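Local coordinates for protein polyphosphate kinase (Porphyromonas gingivalis, PDB 2O8R) that probably catalyses the reversible transfer of the terminal phosphate of ATP onto a growing chain of inorganic polyphosphate, at residues A[526-531]-A[555-560]; A[388-393]-A[398-403]. The protein carries 3 engineered substitutions. All blocks are in the same frame, centred on the assembly; numbering follows the deposited sequence.

In the fold
Both contacts fall in the C-terminal half of the chain, in two successive phospholipase D-like domains. Interaction 2 comes first: helix 385-395 turns back after only four intervening residues, and 388-393 packs on 398-403, closing the second half of a beta-alpha-beta unit that began with strand 370-377. Interaction 1 follows in the next domain, where helix 516-532 leads into strand 538-543 and helix 549-560 returns to its side, so that 526-531 meets 555-560 across a 23-residue excursion. The two closures are in series, neither nesting nor crossing. The centres of interactions 1 and 2 are about 46 Å apart, and the two do not touch; one joins helix to strand, the other helix to helix.

Interaction 1 of 2, residues A[526-531]-A[555-560]; sequences REIENV and LYRASE
Ile528 reaches across to helix 549-560, touching Ala558 and the guanidinium end of Arg557. Its CG1 lies 4.0 Å from Ala558 CA and 4.2 Å from Ala558 CB, so the small alanine lets the helices come near, with Ile528 CA and Ala558 CA 5.8 Å apart. The CG1 arm stands anti to the carbonyl carbon (chi1 -63°) and runs on extended, which carries Ile528 CD1 to 3.9 Å from Arg557 NH2. There the two side chains cross at about a right angle, and the methyl approaches the guanidinium obliquely. The arginine chain, bent at chi3, brings its end back toward helix 516-532, where NH2 forms a salt bridge with Glu525, one turn before Ile528; the charged group thus borders the apolar patch while its polar partner lies on the facing helix. In this phospholipase D-like domain the two helices run in broadly the same direction and both pack on strand 538-543, with Ala558, Leu555 and Glu527 all touching Met539. Glu527, next to Ile528, turns its carboxylate from the helix pair, OE1 accepting from Tyr538 N and OE2 from Asn605 N, while Tyr8, from the start of the chain, packs against Arg557 and Tyr556 of helix 549-560.

Interaction 2 of 2, residues A[388-393]-A[398-403]; sequences SALEAA and KKVSVF
Leu390 CG sits anti to the carbonyl carbon (chi1 -69°), and from there the leucine fork opens toward Val400 and Val402, both of which hold CG2 anti to their own carbonyl carbon and CG1 anti to the backbone N. The contact belongs to a beta-alpha-beta unit of the phospholipase D-like fold, made of strand 370-377, helix 385-395 and strand 399-404. Helix and second strand pass 8.7 Å apart, axis to axis, at 145° between their chain directions. One branch of the leucine serves each valine: CD2 of Leu390 is 4.0 Å from Val400 CG1, and CD1 of Leu390 is 4.2 Å from Val402 CG2, the side chains crossing obliquely. Val400 is also met by a second helix residue one turn on: its CG2 lies 4.0 Å from Ala393 CB and also rests against the backbone of Leu390. The same apolar layer reaches the neighbouring strand, where Leu390 and Val402 touch Leu375 and Ala393 touches Ile373; Val400 and Val402 also touch Ile427, and Val402 lies about 9 Å, side chain to side chain, from Arg379, a predicted magnesium-site residue. Elsewhere on the helix, Ser388 and Ala392 pack against Met362 and Ile366 of the second subunit, placing the helix at the dimer interface. The turn back to the strand is closed by Lys398 N, which donates to Ala393 O at 3.2 Å with an N-H...O angle of 149°, a six-to-one bond of the kind found in Schellman motifs. The lysine chain, bent at chi3 and chi4, carries Lys398 NZ to a hydrogen bond with Ala365 O.

Interaction 1 of 2, residues A[526-531]-A[555-560]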
# COMPACT_ATOMS: atom_id res chain seq x y z
N ARG A 526 -11.81 15.73 -45.93
CA ARG A 526 -13.06 15.29 -46.53
C ARG A 526 -14.23 16.22 -46.18
O ARG A 526 -15.11 16.45 -47.02
CB ARG A 526 -13.39 13.86 -46.13
CG ARG A 526 -14.72 13.38 -46.67
CD ARG A 526 -14.83 11.90 -46.60
NE ARG A 526 -14.88 11.44 -45.23
CZ ARG A 526 -15.19 10.20 -44.86
NH1 ARG A 526 -15.48 9.29 -45.79
NH2 ARG A 526 -15.21 9.88 -43.58
N GLU A 527 -14.22 16.76 -44.96
CA GLU A 527 -15.24 17.71 -44.54
C GLU A 527 -15.06 19.02 -45.27
O GLU A 527 -16.04 19.65 -45.65
CB GLU A 527 -15.21 17.97 -43.02
CG GLU A 527 -15.38 16.74 -42.16
CD GLU A 527 -16.78 16.17 -42.20
OE1 GLU A 527 -17.75 16.96 -42.13
OE2 GLU A 527 -16.90 14.91 -42.28
N ILE A 528 -13.80 19.42 -45.48
CA ILE A 528 -13.53 20.66 -46.22
C ILE A 528 -14.09 20.57 -47.64
O ILE A 528 -14.81 21.47 -48.08
CB ILE A 528 -12.03 21.01 -46.30
CG1 ILE A 528 -11.46 21.28 -44.91
CG2 ILE A 528 -11.81 22.22 -47.21
CD1 ILE A 528 -9.98 21.53 -44.92
N GLU A 529 -13.77 19.47 -48.32
CA GLU A 529 -14.26 19.18 -49.67
C GLU A 529 -15.77 19.27 -49.74
O GLU A 529 -16.31 19.98 -50.58
CB GLU A 529 -13.82 17.79 -50.10
CG GLU A 529 -12.32 17.59 -50.13
CD GLU A 529 -11.93 16.14 -49.93
OE1 GLU A 529 -12.57 15.26 -50.55
OE2 GLU A 529 -10.99 15.87 -49.15
N ASN A 530 -16.43 18.55 -48.85
CA ASN A 530 -17.88 18.47 -48.84
C ASN A 530 -18.56 19.83 -48.80
O ASN A 530 -19.62 20.02 -49.40
CB ASN A 530 -18.36 17.61 -47.65
CG ASN A 530 -18.02 16.13 -47.81
OD1 ASN A 530 -18.33 15.33 -46.93
ND2 ASN A 530 -17.39 15.76 -48.92
N VAL A 531 -17.94 20.78 -48.09
CA VAL A 531 -18.45 22.15 -48.02
C VAL A 531 -18.29 22.86 -49.38
O VAL A 531 -19.14 23.66 -49.78
CB VAL A 531 -17.75 22.96 -46.91
CG1 VAL A 531 -18.19 24.43 -46.93
CG2 VAL A 531 -18.05 22.34 -45.57
N LEU A 555 -7.53 22.60 -38.30
CA LEU A 555 -8.83 22.92 -37.76
C LEU A 555 -9.21 24.34 -38.13
O LEU A 555 -10.34 24.59 -38.57
CB LEU A 555 -8.86 22.72 -36.25
CG LEU A 555 -8.67 21.29 -35.77
CD1 LEU A 555 -8.48 21.27 -34.25
CD2 LEU A 555 -9.82 20.38 -36.20
N TYR A 556 -8.26 25.26 -37.95
CA TYR A 556 -8.42 26.65 -38.34
C TYR A 556 -8.77 26.77 -39.83
O TYR A 556 -9.66 27.54 -40.21
CB TYR A 556 -7.14 27.43 -38.10
CG TYR A 556 -6.88 27.83 -36.66
CD1 TYR A 556 -7.89 28.34 -35.86
CD2 TYR A 556 -5.59 27.74 -36.12
CE1 TYR A 556 -7.64 28.73 -34.55
CE2 TYR A 556 -5.34 28.14 -34.82
CZ TYR A 556 -6.36 28.63 -34.04
OH TYR A 556 -6.10 29.01 -32.76
N ARG A 557 -8.06 26.01 -40.66
CA ARG A 557 -8.35 25.98 -42.08
C ARG A 557 -9.73 25.39 -42.37
O ARG A 557 -10.41 25.84 -43.30
CB ARG A 557 -7.28 25.23 -42.86
CG ARG A 557 -5.93 25.92 -42.96
CD ARG A 557 -4.90 25.01 -43.61
NE ARG A 557 -5.54 24.08 -44.54
CZ ARG A 557 -5.48 22.75 -44.47
NH1 ARG A 557 -4.77 22.14 -43.52
NH2 ARG A 557 -6.13 22.02 -45.37
N ALA A 558 -10.15 24.40 -41.59
CA ALA A 558 -11.48 23.82 -41.76
C ALA A 558 -12.53 24.87 -41.42
O ALA A 558 -13.50 25.03 -42.15
CB ALA A 558 -11.65 22.59 -40.91
N SER A 559 -12.31 25.60 -40.33
CA SER A 559 -13.20 26.68 -39.93
C SER A 559 -13.31 27.73 -41.04
O SER A 559 -14.42 28.01 -41.53
CB SER A 559 -12.70 27.34 -38.65
OG SER A 559 -13.56 28.38 -38.22
N GLU A 560 -12.16 28.27 -41.44
CA GLU A 560 -12.05 29.19 -42.57
C GLU A 560 -12.81 28.70 -43.80
O GLU A 560 -13.47 29.49 -44.47
CB GLU A 560 -10.57 29.39 -42.94
CG GLU A 560 -9.80 30.33 -42.01
CD GLU A 560 -8.31 30.29 -42.22
OE1 GLU A 560 -7.81 29.30 -42.80
OE2 GLU A 560 -7.62 31.26 -41.81

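Interaction 2 of 2, residues A[388-393]-A[398-403]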
# COMPACT_ATOMS: atom_id res chain seq x y z
N SER A 388 -4.97 -11.20 -11.52
CA SER A 388 -5.40 -12.49 -11.02
C SER A 388 -6.03 -13.35 -12.11
O SER A 388 -5.67 -14.52 -12.27
CB SER A 388 -6.35 -12.31 -9.86
OG SER A 388 -5.61 -12.10 -8.66
N ALA A 389 -6.95 -12.76 -12.87
CA ALA A 389 -7.58 -13.47 -13.98
C ALA A 389 -6.52 -13.91 -14.98
O ALA A 389 -6.56 -15.02 -15.48
CB ALA A 389 -8.64 -12.62 -14.66
N LEU A 390 -5.55 -13.03 -15.23
CA LEU A 390 -4.47 -13.34 -16.16
C LEU A 390 -3.56 -14.45 -15.64
O LEU A 390 -3.16 -15.32 -16.40
CB LEU A 390 -3.63 -12.09 -16.45
CG LEU A 390 -4.30 -10.99 -17.27
CD1 LEU A 390 -3.43 -9.78 -17.21
CD2 LEU A 390 -4.56 -11.39 -18.72
N GLU A 391 -3.25 -14.42 -14.35
CA GLU A 391 -2.44 -15.47 -13.73
C GLU A 391 -3.11 -16.84 -13.89
O GLU A 391 -2.47 -17.79 -14.33
CB GLU A 391 -2.18 -15.17 -12.25
CG GLU A 391 -1.05 -14.16 -12.02
CD GLU A 391 -0.51 -14.17 -10.60
OE1 GLU A 391 -0.77 -15.14 -9.85
OE2 GLU A 391 0.20 -13.20 -10.22
N ALA A 392 -4.40 -16.91 -13.55
CA ALA A 392 -5.21 -18.11 -13.78
C ALA A 392 -5.06 -18.64 -15.21
O ALA A 392 -4.90 -19.84 -15.42
CB ALA A 392 -6.69 -17.82 -13.47
N ALA A 393 -5.12 -17.73 -16.18
CA ALA A 393 -5.07 -18.11 -17.58
C ALA A 393 -3.71 -18.67 -17.94
O ALA A 393 -3.63 -19.68 -18.64
CB ALA A 393 -5.39 -16.92 -18.45
N LYS A 398 -2.46 -21.10 -21.23
CA LYS A 398 -2.71 -20.18 -22.33
C LYS A 398 -1.62 -19.12 -22.41
O LYS A 398 -1.14 -18.66 -21.38
CB LYS A 398 -4.07 -19.49 -22.16
CG LYS A 398 -5.10 -20.36 -21.47
CD LYS A 398 -6.51 -19.92 -21.77
CE LYS A 398 -7.42 -21.12 -21.88
NZ LYS A 398 -7.35 -22.01 -20.69
N LYS A 399 -1.24 -18.76 -23.63
CA LYS A 399 -0.24 -17.71 -23.85
C LYS A 399 -0.69 -16.34 -23.34
O LYS A 399 -1.67 -15.79 -23.81
CB LYS A 399 0.08 -17.63 -25.34
CG LYS A 399 0.84 -18.82 -25.89
CD LYS A 399 1.47 -18.47 -27.22
CE LYS A 399 2.28 -19.63 -27.77
NZ LYS A 399 2.93 -19.25 -29.05
N VAL A 400 0.03 -15.79 -22.35
CA VAL A 400 -0.36 -14.50 -21.76
C VAL A 400 0.74 -13.44 -21.85
O VAL A 400 1.79 -13.58 -21.22
CB VAL A 400 -0.83 -14.66 -20.29
CG1 VAL A 400 -1.25 -13.31 -19.72
CG2 VAL A 400 -1.99 -15.64 -20.19
N SER A 401 0.50 -12.38 -22.61
CA SER A 401 1.48 -11.29 -22.73
C SER A 401 0.93 -9.98 -22.18
O SER A 401 -0.23 -9.64 -22.41
CB SER A 401 1.87 -11.06 -24.18
OG SER A 401 1.53 -12.19 -24.96
N VAL A 402 1.77 -9.24 -21.44
CA VAL A 402 1.40 -7.90 -20.97
C VAL A 402 2.42 -6.87 -21.42
O VAL A 402 3.59 -6.94 -21.03
CB VAL A 402 1.28 -7.84 -19.44
CG1 VAL A 402 0.89 -6.44 -18.99
CG2 VAL A 402 0.28 -8.85 -18.93
N PHE A 403 1.97 -5.91 -22.23
CA PHE A 403 2.83 -4.84 -22.75
C PHE A 403 2.66 -3.63 -21.90
O PHE A 403 1.58 -3.06 -21.86
CB PHE A 403 2.49 -4.51 -24.20
CG PHE A 403 2.85 -5.61 -25.15
CD1 PHE A 403 4.05 -5.58 -25.82
CD2 PHE A 403 2.00 -6.69 -25.32
CE1 PHE A 403 4.40 -6.62 -26.68
CE2 PHE A 403 2.34 -7.72 -26.17
CZ PHE A 403 3.54 -7.69 -26.85